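Local coordinates for phiAB6 tailspike (Unidentified phage, PDB 5JS4), which fragments the exopolysaccharide of the host bacterium Acinetobacter baumannii, acting as a trimeric beta-helical tailspike of the phage, at residues F415-Q421 with F439-E445; P335-N339 with L361-D365; A251-T257 with G282-L286. All coordinates share one frame; numbering follows the deposited sequence.

Interaction 1: residues F415-Q421 with F439-E445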
ATOM      1  N   PHE A 415      -0.146  -5.374 -12.145  1.00 10.50           N
ATOM      2  CA  PHE A 415      -1.391  -6.062 -12.442  1.00 10.29           C
ATOM      3  C   PHE A 415      -2.450  -5.565 -11.471  1.00 10.44           C
ATOM      4  O   PHE A 415      -2.482  -5.989 -10.319  1.00 10.70           O
ATOM      5  CB  PHE A 415      -1.188  -7.572 -12.334  1.00 11.00           C
ATOM      6  CG  PHE A 415      -0.210  -8.104 -13.337  1.00 11.43           C
ATOM      7  CD1 PHE A 415      -0.620  -8.411 -14.627  1.00 12.06           C
ATOM      8  CD2 PHE A 415       1.128  -8.252 -13.009  1.00 11.92           C
ATOM      9  CE1 PHE A 415       0.283  -8.883 -15.564  1.00 12.82           C
ATOM     10  CE2 PHE A 415       2.038  -8.714 -13.944  1.00 12.30           C
ATOM     11  CZ  PHE A 415       1.614  -9.030 -15.222  1.00 12.90           C
ATOM     12  N   HIS A 416      -3.289  -4.641 -11.939  1.00 10.56           N
ATOM     13  CA  HIS A 416      -4.260  -3.961 -11.082  1.00 10.82           C
ATOM     14  C   HIS A 416      -5.669  -4.050 -11.636  1.00 10.58           C
ATOM     15  O   HIS A 416      -5.865  -4.047 -12.845  1.00 11.01           O
ATOM     16  CB  HIS A 416      -3.921  -2.472 -10.955  1.00 12.10           C
ATOM     17  CG  HIS A 416      -2.605  -2.190 -10.298  1.00 14.61           C
ATOM     18  ND1 HIS A 416      -1.946  -0.990 -10.451  1.00 18.75           N
ATOM     19  CD2 HIS A 416      -1.823  -2.948  -9.496  1.00 15.06           C
ATOM     20  CE1 HIS A 416      -0.819  -1.018  -9.762  1.00 18.89           C
ATOM     21  NE2 HIS A 416      -0.723  -2.193  -9.169  1.00 16.61           N
ATOM     22  N   ASN A 417      -6.652  -4.076 -10.740  1.00 11.07           N
ATOM     23  CA  ASN A 417      -8.059  -3.965 -11.129  1.00 10.96           C
ATOM     24  C   ASN A 417      -8.442  -5.026 -12.160  1.00 10.53           C
ATOM     25  O   ASN A 417      -8.978  -4.702 -13.220  1.00 10.40           O
ATOM     26  CB  ASN A 417      -8.380  -2.562 -11.692  1.00 11.02           C
ATOM     27  CG  ASN A 417      -8.044  -1.418 -10.738  1.00 11.12           C
ATOM     28  OD1 ASN A 417      -7.952  -0.265 -11.168  1.00 14.48           O
ATOM     29  ND2 ASN A 417      -7.890  -1.712  -9.460  1.00 10.71           N
ATOM     30  N   ILE A 418      -8.146  -6.288 -11.853  1.00 10.83           N
ATOM     31  CA  ILE A 418      -8.467  -7.392 -12.752  1.00 10.95           C
ATOM     32  C   ILE A 418      -9.500  -8.305 -12.112  1.00 11.27           C
ATOM     33  O   ILE A 418      -9.330  -8.751 -10.973  1.00 11.85           O
ATOM     34  CB  ILE A 418      -7.237  -8.243 -13.127  1.00 11.19           C
ATOM     35  CG1 ILE A 418      -6.066  -7.356 -13.565  1.00 12.03           C
ATOM     36  CG2 ILE A 418      -7.611  -9.222 -14.240  1.00 11.21           C
ATOM     37  CD1 ILE A 418      -4.758  -8.105 -13.728  1.00 12.84           C
ATOM     38  N   TYR A 419     -10.563  -8.575 -12.866  1.00 11.30           N
ATOM     39  CA  TYR A 419     -11.643  -9.464 -12.463  1.00 11.63           C
ATOM     40  C   TYR A 419     -11.517 -10.750 -13.277  1.00 11.40           C
ATOM     41  O   TYR A 419     -11.828 -10.763 -14.467  1.00 12.11           O
ATOM     42  CB  TYR A 419     -12.984  -8.780 -12.750  1.00 12.34           C
ATOM     43  CG  TYR A 419     -14.208  -9.280 -11.997  1.00 13.47           C
ATOM     44  CD1 TYR A 419     -14.298 -10.580 -11.491  1.00 13.71           C
ATOM     45  CD2 TYR A 419     -15.299  -8.439 -11.829  1.00 14.71           C
ATOM     46  CE1 TYR A 419     -15.440 -11.008 -10.821  1.00 14.25           C
ATOM     47  CE2 TYR A 419     -16.436  -8.856 -11.165  1.00 15.28           C
ATOM     48  CZ  TYR A 419     -16.504 -10.140 -10.664  1.00 14.93           C
ATOM     49  OH  TYR A 419     -17.649 -10.530 -10.006  1.00 17.83           O
ATOM     50  N   PHE A 420     -11.034 -11.813 -12.638  1.00 11.74           N
ATOM     51  CA  PHE A 420     -10.982 -13.142 -13.247  1.00 11.95           C
ATOM     52  C   PHE A 420     -12.236 -13.907 -12.817  1.00 12.72           C
ATOM     53  O   PHE A 420     -12.432 -14.136 -11.620  1.00 13.43           O
ATOM     54  CB  PHE A 420      -9.755 -13.925 -12.768  1.00 12.21           C
ATOM     55  CG  PHE A 420      -8.424 -13.283 -13.080  1.00 12.14           C
ATOM     56  CD1 PHE A 420      -7.759 -13.569 -14.263  1.00 12.32           C
ATOM     57  CD2 PHE A 420      -7.804 -12.448 -12.156  1.00 11.42           C
ATOM     58  CE1 PHE A 420      -6.522 -13.010 -14.539  1.00 12.29           C
ATOM     59  CE2 PHE A 420      -6.564 -11.887 -12.423  1.00 11.36           C
ATOM     60  CZ  PHE A 420      -5.923 -12.171 -13.616  1.00 12.16           C
ATOM     61  N   GLN A 421     -13.074 -14.315 -13.770  1.00 13.25           N
ATOM     62  CA  GLN A 421     -14.312 -15.029 -13.432  1.00 14.16           C
ATOM     63  C   GLN A 421     -14.534 -16.281 -14.273  1.00 14.76           C
ATOM     64  O   GLN A 421     -14.405 -16.254 -15.500  1.00 14.46           O
ATOM     65  CB  GLN A 421     -15.534 -14.112 -13.551  1.00 15.66           C
ATOM     66  CG  GLN A 421     -16.816 -14.751 -13.019  1.00 16.52           C
ATOM     67  CD  GLN A 421     -17.983 -13.782 -12.900  1.00 19.64           C
ATOM     68  OE1 GLN A 421     -17.824 -12.643 -12.456  1.00 21.94           O
ATOM     69  NE2 GLN A 421     -19.171 -14.238 -13.281  1.00 22.09           N
ATOM     70  N   PHE A 439       0.699  -6.567  -7.622  1.00 11.93           N
ATOM     71  CA  PHE A 439      -0.629  -7.120  -7.859  1.00 12.16           C
ATOM     72  C   PHE A 439      -1.575  -6.474  -6.852  1.00 12.92           C
ATOM     73  O   PHE A 439      -1.311  -6.527  -5.657  1.00 15.02           O
ATOM     74  CB  PHE A 439      -0.619  -8.632  -7.646  1.00 12.78           C
ATOM     75  CG  PHE A 439       0.397  -9.367  -8.479  1.00 12.64           C
ATOM     76  CD1 PHE A 439       1.723  -9.451  -8.071  1.00 12.32           C
ATOM     77  CD2 PHE A 439       0.025  -9.989  -9.665  1.00 12.98           C
ATOM     78  CE1 PHE A 439       2.657 -10.136  -8.831  1.00 12.40           C
ATOM     79  CE2 PHE A 439       0.953 -10.677 -10.427  1.00 13.66           C
ATOM     80  CZ  PHE A 439       2.272 -10.749 -10.012  1.00 13.45           C
ATOM     81  N   ASP A 440      -2.667  -5.873  -7.319  1.00 12.55           N
ATOM     82  CA  ASP A 440      -3.563  -5.137  -6.417  1.00 12.60           C
ATOM     83  C   ASP A 440      -4.986  -5.071  -6.960  1.00 11.92           C
ATOM     84  O   ASP A 440      -5.196  -4.875  -8.161  1.00 12.02           O
ATOM     85  CB  ASP A 440      -3.023  -3.714  -6.194  1.00 14.52           C
ATOM     86  CG  ASP A 440      -3.517  -3.067  -4.893  1.00 15.62           C
ATOM     87  OD1 ASP A 440      -4.316  -3.669  -4.141  1.00 15.99           O
ATOM     88  OD2 ASP A 440      -3.087  -1.926  -4.616  1.00 19.15           O
ATOM     89  N   ASN A 441      -5.956  -5.211  -6.061  1.00 11.61           N
ATOM     90  CA  ASN A 441      -7.373  -5.109  -6.400  1.00 11.32           C
ATOM     91  C   ASN A 441      -7.755  -6.102  -7.485  1.00 10.70           C
ATOM     92  O   ASN A 441      -8.273  -5.747  -8.545  1.00 10.99           O
ATOM     93  CB  ASN A 441      -7.725  -3.671  -6.777  1.00 11.89           C
ATOM     94  CG  ASN A 441      -7.480  -2.702  -5.637  1.00 12.74           C
ATOM     95  OD1 ASN A 441      -6.823  -1.666  -5.805  1.00 15.79           O
ATOM     96  ND2 ASN A 441      -7.982  -3.043  -4.463  1.00 11.91           N
ATOM     97  N   ILE A 442      -7.481  -7.366  -7.178  1.00 10.75           N
ATOM     98  CA  ILE A 442      -7.735  -8.473  -8.073  1.00 11.89           C
ATOM     99  C   ILE A 442      -8.848  -9.330  -7.478  1.00 11.65           C
ATOM    100  O   ILE A 442      -8.947  -9.490  -6.256  1.00 11.35           O
ATOM    101  CB  ILE A 442      -6.440  -9.276  -8.306  1.00 13.23           C
ATOM    102  CG1 ILE A 442      -5.498  -8.460  -9.204  1.00 15.12           C
ATOM    103  CG2 ILE A 442      -6.729 -10.640  -8.929  1.00 12.90           C
ATOM    104  CD1 ILE A 442      -4.097  -9.011  -9.314  1.00 16.02           C
ATOM    105  N   ILE A 443      -9.693  -9.856  -8.358  1.00 11.89           N
ATOM    106  CA  ILE A 443     -10.813 -10.698  -7.971  1.00 11.87           C
ATOM    107  C   ILE A 443     -10.652 -12.052  -8.652  1.00 12.09           C
ATOM    108  O   ILE A 443     -10.434 -12.111  -9.866  1.00 12.07           O
ATOM    109  CB  ILE A 443     -12.163 -10.084  -8.406  1.00 12.44           C
ATOM    110  CG1 ILE A 443     -12.288  -8.627  -7.937  1.00 13.34           C
ATOM    111  CG2 ILE A 443     -13.326 -10.916  -7.878  1.00 12.52           C
ATOM    112  CD1 ILE A 443     -13.426  -7.876  -8.597  1.00 14.30           C
ATOM    113  N   PHE A 444     -10.732 -13.125  -7.865  1.00 12.35           N
ATOM    114  CA  PHE A 444     -10.864 -14.482  -8.394  1.00 12.83           C
ATOM    115  C   PHE A 444     -12.261 -14.961  -8.033  1.00 13.59           C
ATOM    116  O   PHE A 444     -12.542 -15.203  -6.860  1.00 15.05           O
ATOM    117  CB  PHE A 444      -9.868 -15.468  -7.765  1.00 13.42           C
ATOM    118  CG  PHE A 444      -8.416 -15.097  -7.915  1.00 13.40           C
ATOM    119  CD1 PHE A 444      -7.940 -14.411  -9.027  1.00 13.27           C
ATOM    120  CD2 PHE A 444      -7.506 -15.500  -6.943  1.00 13.36           C
ATOM    121  CE1 PHE A 444      -6.592 -14.111  -9.144  1.00 13.13           C
ATOM    122  CE2 PHE A 444      -6.162 -15.198  -7.055  1.00 13.40           C
ATOM    123  CZ  PHE A 444      -5.705 -14.504  -8.158  1.00 13.26           C
ATOM    124  N   GLU A 445     -13.133 -15.094  -9.025  1.00 14.29           N
ATOM    125  CA  GLU A 445     -14.482 -15.606  -8.785  1.00 15.16           C
ATOM    126  C   GLU A 445     -14.699 -16.890  -9.574  1.00 15.14           C
ATOM    127  O   GLU A 445     -14.677 -16.876 -10.799  1.00 14.90           O
ATOM    128  CB  GLU A 445     -15.546 -14.568  -9.151  1.00 16.82           C
ATOM    129  CG  GLU A 445     -16.964 -15.019  -8.814  1.00 18.65           C
ATOM    130  CD  GLU A 445     -18.008 -13.934  -9.005  1.00 21.99           C
ATOM    131  OE1 GLU A 445     -17.706 -12.750  -8.747  1.00 23.50           O
ATOM    132  OE2 GLU A 445     -19.145 -14.275  -9.396  1.00 28.56           O
TER
HETATM  133  O   HOH W   1     -20.683 -12.022 -10.677  1.00 40.62           O
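Phe415 and Phe439 lie side by side, as like residues do on successive coils of a parallel beta-helix, and both strands turn a corner, at Asn417 and Asn441. The two rings are almost parallel, planes 14° apart, yet slid so far that they barely overlap; their meeting point is CD2 of Phe415 on CE2 of Phe439, and the ring of Phe461 on the next strand continues the row. Beyond the corner Phe420 and Phe444 also point the same way, but their planes stand 57° apart, and CD2 of Phe420 meets the edge of the Phe444 ring. Ile442 CG2 comes to the rim of the Phe420 ring in its plane. On the opposite face of the sheet Tyr419 packs on Val383, and Ile443 on Thr412, of a second subunit. Ile443 sets CD1 over one face of the Tyr419 ring, 3.8 Å from its centroid. The Gln421 amide and Glu445 carboxylate stack nearly parallel. With CG anti to the backbone N (chi1 -176°) and the chain extended, Glu445 crosses Tyr419 obliquely, its CB at the ring edge in plane, and Tyr419 OH donates a 2.6 Å hydrogen bond to Glu445 OE1, approaching from above the carboxylate plane.

Interaction 2: residues P335-N339 with L361-D365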
ATOM      1  N   PRO A 335       2.910  -2.390 -28.099  1.00 13.04           N
ATOM      2  CA  PRO A 335       2.889  -2.129 -26.657  1.00 12.75           C
ATOM      3  C   PRO A 335       1.544  -1.670 -26.085  1.00 13.39           C
ATOM      4  O   PRO A 335       1.487  -1.296 -24.919  1.00 17.77           O
ATOM      5  CB  PRO A 335       3.921  -1.009 -26.503  1.00 13.38           C
ATOM      6  CG  PRO A 335       3.836  -0.264 -27.788  1.00 13.60           C
ATOM      7  CD  PRO A 335       3.559  -1.296 -28.845  1.00 13.45           C
ATOM      8  N   THR A 336       0.484  -1.701 -26.889  1.00 12.60           N
ATOM      9  CA  THR A 336      -0.829  -1.217 -26.471  1.00 12.39           C
ATOM     10  C   THR A 336      -1.900  -2.261 -26.748  1.00 11.98           C
ATOM     11  O   THR A 336      -1.988  -2.775 -27.859  1.00 12.64           O
ATOM     12  CB  THR A 336      -1.200   0.062 -27.248  1.00 14.15           C
ATOM     13  OG1 THR A 336      -0.203   1.067 -27.024  1.00 15.20           O
ATOM     14  CG2 THR A 336      -2.567   0.595 -26.834  1.00 14.90           C
ATOM     15  N   ILE A 337      -2.694  -2.579 -25.728  1.00 11.56           N
ATOM     16  CA  ILE A 337      -3.996  -3.224 -25.914  1.00 11.48           C
ATOM     17  C   ILE A 337      -4.967  -2.439 -25.045  1.00 11.43           C
ATOM     18  O   ILE A 337      -4.804  -2.405 -23.833  1.00 11.63           O
ATOM     19  CB  ILE A 337      -4.023  -4.707 -25.493  1.00 12.13           C
ATOM     20  CG1 ILE A 337      -2.897  -5.490 -26.174  1.00 12.45           C
ATOM     21  CG2 ILE A 337      -5.372  -5.325 -25.846  1.00 11.93           C
ATOM     22  CD1 ILE A 337      -2.741  -6.914 -25.683  1.00 13.11           C
ATOM     23  N   GLN A 338      -5.964  -1.803 -25.650  1.00 11.77           N
ATOM     24  CA  GLN A 338      -6.868  -0.958 -24.871  1.00 12.62           C
ATOM     25  C   GLN A 338      -8.251  -0.792 -25.475  1.00 11.86           C
ATOM     26  O   GLN A 338      -8.437  -0.927 -26.684  1.00 11.82           O
ATOM     27  CB  GLN A 338      -6.245   0.422 -24.636  1.00 16.13           C
ATOM     28  CG  GLN A 338      -6.057   1.267 -25.884  1.00 18.42           C
ATOM     29  CD  GLN A 338      -5.566   2.672 -25.572  1.00 22.25           C
ATOM     30  OE1 GLN A 338      -4.732   2.868 -24.689  1.00 26.46           O
ATOM     31  NE2 GLN A 338      -6.079   3.655 -26.299  1.00 24.87           N
ATOM     32  N   ASN A 339      -9.212  -0.489 -24.603  1.00 11.64           N
ATOM     33  CA  ASN A 339     -10.550  -0.090 -25.013  1.00 12.01           C
ATOM     34  C   ASN A 339     -11.186  -1.168 -25.883  1.00 11.19           C
ATOM     35  O   ASN A 339     -11.740  -0.875 -26.939  1.00 10.87           O
ATOM     36  CB  ASN A 339     -10.468   1.242 -25.769  1.00 13.18           C
ATOM     37  CG  ASN A 339     -11.826   1.846 -26.052  1.00 15.02           C
ATOM     38  OD1 ASN A 339     -12.697   1.856 -25.190  1.00 18.07           O
ATOM     39  ND2 ASN A 339     -12.012   2.356 -27.265  1.00 16.54           N
ATOM     40  N   LEU A 361       7.926  -3.424 -22.115  1.00 12.84           N
ATOM     41  CA  LEU A 361       7.164  -2.210 -22.439  1.00 13.06           C
ATOM     42  C   LEU A 361       5.775  -2.508 -22.993  1.00 12.51           C
ATOM     43  O   LEU A 361       5.588  -2.647 -24.204  1.00 13.37           O
ATOM     44  CB  LEU A 361       7.931  -1.283 -23.392  1.00 13.39           C
ATOM     45  CG  LEU A 361       9.325  -0.830 -22.954  1.00 13.80           C
ATOM     46  CD1 LEU A 361       9.835   0.234 -23.912  1.00 14.81           C
ATOM     47  CD2 LEU A 361       9.341  -0.314 -21.522  1.00 13.66           C
ATOM     48  N   ALA A 362       4.802  -2.597 -22.090  1.00 11.81           N
ATOM     49  CA  ALA A 362       3.406  -2.756 -22.478  1.00 11.19           C
ATOM     50  C   ALA A 362       2.498  -1.913 -21.597  1.00 10.90           C
ATOM     51  O   ALA A 362       2.753  -1.751 -20.402  1.00 11.64           O
ATOM     52  CB  ALA A 362       2.991  -4.215 -22.393  1.00 11.83           C
ATOM     53  N   ASN A 363       1.453  -1.375 -22.219  1.00 11.43           N
ATOM     54  CA  ASN A 363       0.325  -0.773 -21.521  1.00 11.78           C
ATOM     55  C   ASN A 363      -0.942  -1.476 -21.976  1.00 11.55           C
ATOM     56  O   ASN A 363      -1.377  -1.302 -23.115  1.00 11.88           O
ATOM     57  CB  ASN A 363       0.212   0.713 -21.843  1.00 12.55           C
ATOM     58  CG  ASN A 363       1.312   1.538 -21.209  1.00 12.93           C
ATOM     59  OD1 ASN A 363       1.488   1.523 -19.988  1.00 14.71           O
ATOM     60  ND2 ASN A 363       2.050   2.275 -22.032  1.00 12.74           N
ATOM     61  N   ILE A 364      -1.516  -2.284 -21.090  1.00 11.63           N
ATOM     62  CA  ILE A 364      -2.769  -2.969 -21.362  1.00 11.77           C
ATOM     63  C   ILE A 364      -3.790  -2.427 -20.380  1.00 12.09           C
ATOM     64  O   ILE A 364      -3.576  -2.492 -19.173  1.00 13.03           O
ATOM     65  CB  ILE A 364      -2.629  -4.494 -21.200  1.00 12.57           C
ATOM     66  CG1 ILE A 364      -1.625  -5.039 -22.224  1.00 13.52           C
ATOM     67  CG2 ILE A 364      -3.987  -5.169 -21.359  1.00 12.78           C
ATOM     68  CD1 ILE A 364      -1.180  -6.464 -21.968  1.00 14.33           C
ATOM     69  N   ASP A 365      -4.890  -1.878 -20.889  1.00 12.23           N
ATOM     70  CA  ASP A 365      -5.916  -1.337 -20.003  1.00 13.36           C
ATOM     71  C   ASP A 365      -7.293  -1.257 -20.634  1.00 12.33           C
ATOM     72  O   ASP A 365      -7.434  -1.061 -21.842  1.00 12.28           O
ATOM     73  CB  ASP A 365      -5.513   0.040 -19.484  1.00 16.69           C
ATOM     74  CG  ASP A 365      -5.338   1.047 -20.589  1.00 17.09           C
ATOM     75  OD1 ASP A 365      -4.248   1.080 -21.174  1.00 21.98           O
ATOM     76  OD2 ASP A 365      -6.283   1.818 -20.861  1.00 23.24           O
TER
HETATM   77  O   HOH W   2       1.529   1.743 -24.880  1.00 14.25           O
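Pro335 O is gripped twice: Asn363 N donates to it at 2.7 Å in a nearly straight bond (176° at the hydrogen), and a water donates to it at 3.0 Å. The same water accepts from Thr336 OG1 and, at 2.9 Å, from Asn363 ND2, so one molecule ties the two side chains above the strand pair to the backbone between them. Asn363 turns CG beside its own backbone N (chi1 -71°), which brings ND2 to the water while OD1 accepts a hydrogen bond from Asn389 of the third subunit; both ends of the amide are thus engaged and its rotation is probably fixed. Further along, Asn363 O accepts from Ile337 N, and Ile337 O accepts from Asp365 N at 3.0 Å, the parallel pairing of neighbouring coils of a beta-helix. On the sheet face away from the water, Ile337 and Ile364 lie alongside one another with nearly the same torsions, their CD1 atoms 4.1 Å apart. Gln338 and Asp365 also run side by side, but their amide and carboxylate planes are 75° apart, so the flat groups do not stack. At the Pro335 end, its CB rests against Leu361 O at 3.3 Å. The isoleucines pack on Ile357 of strand 353-358 within the coil, Ile364 also meets Phe385 and Phe387 of strand 381-393, and backbone bonds from Thr336 and Gln338 to Leu297 join the pair to strand 296-298.

Interaction 3: residues A251-T257 with G282-L286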
ATOM      1  N   ALA A 251     -13.257  -4.307 -43.799  1.00 16.96           N
ATOM      2  CA  ALA A 251     -13.846  -5.059 -42.693  1.00 16.63           C
ATOM      3  C   ALA A 251     -15.335  -4.741 -42.602  1.00 17.57           C
ATOM      4  O   ALA A 251     -15.729  -3.584 -42.695  1.00 18.89           O
ATOM      5  CB  ALA A 251     -13.154  -4.720 -41.382  1.00 15.77           C
ATOM      6  N   LYS A 252     -16.156  -5.773 -42.427  1.00 17.60           N
ATOM      7  CA  LYS A 252     -17.607  -5.605 -42.372  1.00 19.34           C
ATOM      8  C   LYS A 252     -18.151  -5.473 -40.949  1.00 19.34           C
ATOM      9  O   LYS A 252     -19.133  -4.764 -40.730  1.00 21.71           O
ATOM     10  CB  LYS A 252     -18.298  -6.771 -43.085  1.00 20.68           C
ATOM     11  CG  LYS A 252     -17.811  -7.013 -44.509  1.00 22.10           C
ATOM     12  CD  LYS A 252     -18.006  -5.794 -45.399  1.00 24.12           C
ATOM     13  CE  LYS A 252     -17.616  -6.095 -46.837  1.00 26.61           C
ATOM     14  NZ  LYS A 252     -17.787  -4.906 -47.715  1.00 29.52           N
ATOM     15  N   GLY A 253     -17.526  -6.153 -39.990  1.00 18.59           N
ATOM     16  CA  GLY A 253     -17.985  -6.121 -38.601  1.00 18.18           C
ATOM     17  C   GLY A 253     -19.460  -6.454 -38.487  1.00 18.26           C
ATOM     18  O   GLY A 253     -20.203  -5.789 -37.767  1.00 18.99           O
ATOM     19  N   ASP A 254     -19.876  -7.493 -39.207  1.00 18.59           N
ATOM     20  CA  ASP A 254     -21.298  -7.820 -39.358  1.00 18.64           C
ATOM     21  C   ASP A 254     -21.698  -9.117 -38.648  1.00 19.89           C
ATOM     22  O   ASP A 254     -22.810  -9.612 -38.836  1.00 21.28           O
ATOM     23  CB  ASP A 254     -21.670  -7.882 -40.850  1.00 20.54           C
ATOM     24  CG  ASP A 254     -20.920  -8.970 -41.613  1.00 20.31           C
ATOM     25  OD1 ASP A 254     -20.196  -9.776 -40.986  1.00 21.36           O
ATOM     26  OD2 ASP A 254     -21.054  -9.017 -42.854  1.00 22.35           O
ATOM     27  N   GLY A 255     -20.791  -9.668 -37.843  1.00 20.03           N
ATOM     28  CA  GLY A 255     -21.062 -10.892 -37.091  1.00 21.56           C
ATOM     29  C   GLY A 255     -21.060 -12.180 -37.899  1.00 22.06           C
ATOM     30  O   GLY A 255     -21.349 -13.247 -37.355  1.00 22.99           O
ATOM     31  N   VAL A 256     -20.720 -12.092 -39.187  1.00 21.68           N
ATOM     32  CA  VAL A 256     -20.754 -13.247 -40.094  1.00 22.95           C
ATOM     33  C   VAL A 256     -19.500 -13.327 -40.969  1.00 22.47           C
ATOM     34  O   VAL A 256     -18.830 -14.358 -41.013  1.00 23.56           O
ATOM     35  CB  VAL A 256     -21.992 -13.193 -41.021  1.00 24.41           C
ATOM     36  CG1 VAL A 256     -22.015 -14.388 -41.968  1.00 25.86           C
ATOM     37  CG2 VAL A 256     -23.277 -13.144 -40.206  1.00 25.32           C
ATOM     38  N   THR A 257     -19.203 -12.238 -41.672  1.00 21.69           N
ATOM     39  CA  THR A 257     -18.106 -12.197 -42.638  1.00 22.10           C
ATOM     40  C   THR A 257     -16.739 -12.245 -41.959  1.00 20.79           C
ATOM     41  O   THR A 257     -16.496 -11.517 -41.000  1.00 20.39           O
ATOM     42  CB  THR A 257     -18.176 -10.909 -43.487  1.00 23.18           C
ATOM     43  OG1 THR A 257     -19.492 -10.764 -44.033  1.00 23.73           O
ATOM     44  CG2 THR A 257     -17.157 -10.938 -44.622  1.00 24.31           C
ATOM     45  N   GLY A 282     -19.394  -2.623 -34.610  1.00 14.86           N
ATOM     46  CA  GLY A 282     -19.177  -3.865 -35.325  1.00 15.59           C
ATOM     47  C   GLY A 282     -18.761  -5.040 -34.476  1.00 15.15           C
ATOM     48  O   GLY A 282     -17.995  -4.902 -33.522  1.00 15.61           O
ATOM     49  N   ARG A 283     -19.286  -6.202 -34.845  1.00 15.53           N
ATOM     50  CA  ARG A 283     -18.873  -7.475 -34.293  1.00 14.94           C
ATOM     51  C   ARG A 283     -17.990  -8.119 -35.357  1.00 14.63           C
ATOM     52  O   ARG A 283     -18.487  -8.686 -36.337  1.00 15.96           O
ATOM     53  CB  ARG A 283     -20.100  -8.326 -33.981  1.00 15.07           C
ATOM     54  CG  ARG A 283     -19.789  -9.665 -33.344  1.00 15.60           C
ATOM     55  CD  ARG A 283     -21.022 -10.238 -32.667  1.00 16.37           C
ATOM     56  NE  ARG A 283     -20.737 -11.489 -31.975  1.00 17.52           N
ATOM     57  CZ  ARG A 283     -21.550 -12.075 -31.098  1.00 18.03           C
ATOM     58  NH1 ARG A 283     -22.722 -11.529 -30.783  1.00 18.16           N
ATOM     59  NH2 ARG A 283     -21.184 -13.219 -30.529  1.00 20.11           N
ATOM     60  N   TYR A 284     -16.679  -7.986 -35.177  1.00 14.49           N
ATOM     61  CA  TYR A 284     -15.708  -8.347 -36.206  1.00 14.36           C
ATOM     62  C   TYR A 284     -15.284  -9.807 -36.090  1.00 15.32           C
ATOM     63  O   TYR A 284     -14.591 -10.188 -35.145  1.00 15.32           O
ATOM     64  CB  TYR A 284     -14.483  -7.431 -36.121  1.00 14.08           C
ATOM     65  CG  TYR A 284     -14.763  -5.980 -36.462  1.00 13.80           C
ATOM     66  CD1 TYR A 284     -15.152  -5.072 -35.481  1.00 13.55           C
ATOM     67  CD2 TYR A 284     -14.628  -5.512 -37.767  1.00 13.57           C
ATOM     68  CE1 TYR A 284     -15.403  -3.744 -35.789  1.00 13.92           C
ATOM     69  CE2 TYR A 284     -14.874  -4.187 -38.086  1.00 13.66           C
ATOM     70  CZ  TYR A 284     -15.259  -3.305 -37.098  1.00 13.92           C
ATOM     71  OH  TYR A 284     -15.503  -1.986 -37.417  1.00 14.52           O
ATOM     72  N   ILE A 285     -15.699 -10.617 -37.062  1.00 16.18           N
ATOM     73  CA  ILE A 285     -15.369 -12.038 -37.075  1.00 16.67           C
ATOM     74  C   ILE A 285     -13.967 -12.250 -37.637  1.00 16.68           C
ATOM     75  O   ILE A 285     -13.615 -11.687 -38.677  1.00 16.93           O
ATOM     76  CB  ILE A 285     -16.373 -12.855 -37.921  1.00 17.65           C
ATOM     77  CG1 ILE A 285     -17.818 -12.617 -37.463  1.00 18.47           C
ATOM     78  CG2 ILE A 285     -16.036 -14.341 -37.884  1.00 18.18           C
ATOM     79  CD1 ILE A 285     -18.084 -12.879 -35.996  1.00 19.46           C
ATOM     80  N   LEU A 286     -13.176 -13.063 -36.938  1.00 16.47           N
ATOM     81  CA  LEU A 286     -11.857 -13.476 -37.408  1.00 17.30           C
ATOM     82  C   LEU A 286     -11.795 -14.995 -37.463  1.00 17.90           C
ATOM     83  O   LEU A 286     -11.978 -15.658 -36.443  1.00 17.98           O
ATOM     84  CB  LEU A 286     -10.765 -12.953 -36.476  1.00 18.27           C
ATOM     85  CG  LEU A 286     -10.626 -11.433 -36.394  1.00 19.41           C
ATOM     86  CD1 LEU A 286      -9.630 -11.064 -35.311  1.00 20.71           C
ATOM     87  CD2 LEU A 286     -10.200 -10.843 -37.730  1.00 20.24           C
TER
HETATM   88  O   HOH W   3     -17.424  -9.425 -39.388  1.00 19.99           O
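Gly253 lays its CA over one face of the Tyr284 ring, a CH-pi contact 3.8 Å from the centroid, where a loop folds against strand 282-286 near the N-terminal end of the parallel beta-helix. Ala251 CB comes to the rim of the same ring, at CE2. Gly253 sits at a positive phi with its CA close over the ring. Two backbone bonds fasten the loop to Arg283: Gly255 N donates to Arg283 O at 2.9 Å, in the carbonyl plane, whereas Arg283 N reaches Gly253 O from well above the carbonyl plane. Next along the strand, Ile285 presses CG1 to within 3.3 Å of Gly255 C, and its CB meets Thr257 O. A water accepts from Asp254 N and Ile285 N, bridging loop and strand.

Outside this shell, Tyr284 OH is bound to Asp247 and Gly279, which helps hold the ring with its face against Gly253 CA. Arg283 runs out straight from the strand, and its guanidinium forms salt bridges with Glu307 and Asp316. The loop itself is shaped by Asp254 in an Asx turn. Its OD1 accepts from Val256 N, met from above the carboxylate plane, and through its syn lone pair from Thr257 N at 2.7 Å. Its other oxygen, OD2, takes a 2.6 Å hydrogen bond from Thr257 OG1, again on the syn lone pair.

In the fold
Along the chain the contacts come in the order interaction 3, interaction 2, interaction 1, each closing before the next opens, and all belong to the pectate lyase-like part of the chain. Interaction 3 is near the N-terminal end of the beta-helix; its centre is about 23 Å from that of interaction 2, which in turn is about 17 Å from the centre of interaction 1. None touches another, but strand pairing runs between them: 282-286 pairs with 313-318, then 340-345 and 362-370, and on through 381-393 to 413-421 and 438-447. No other chain touches interaction 3. The coils of interactions 1 and 2, which also meet neighbouring subunits, thus contribute both to the stack and to the trimer.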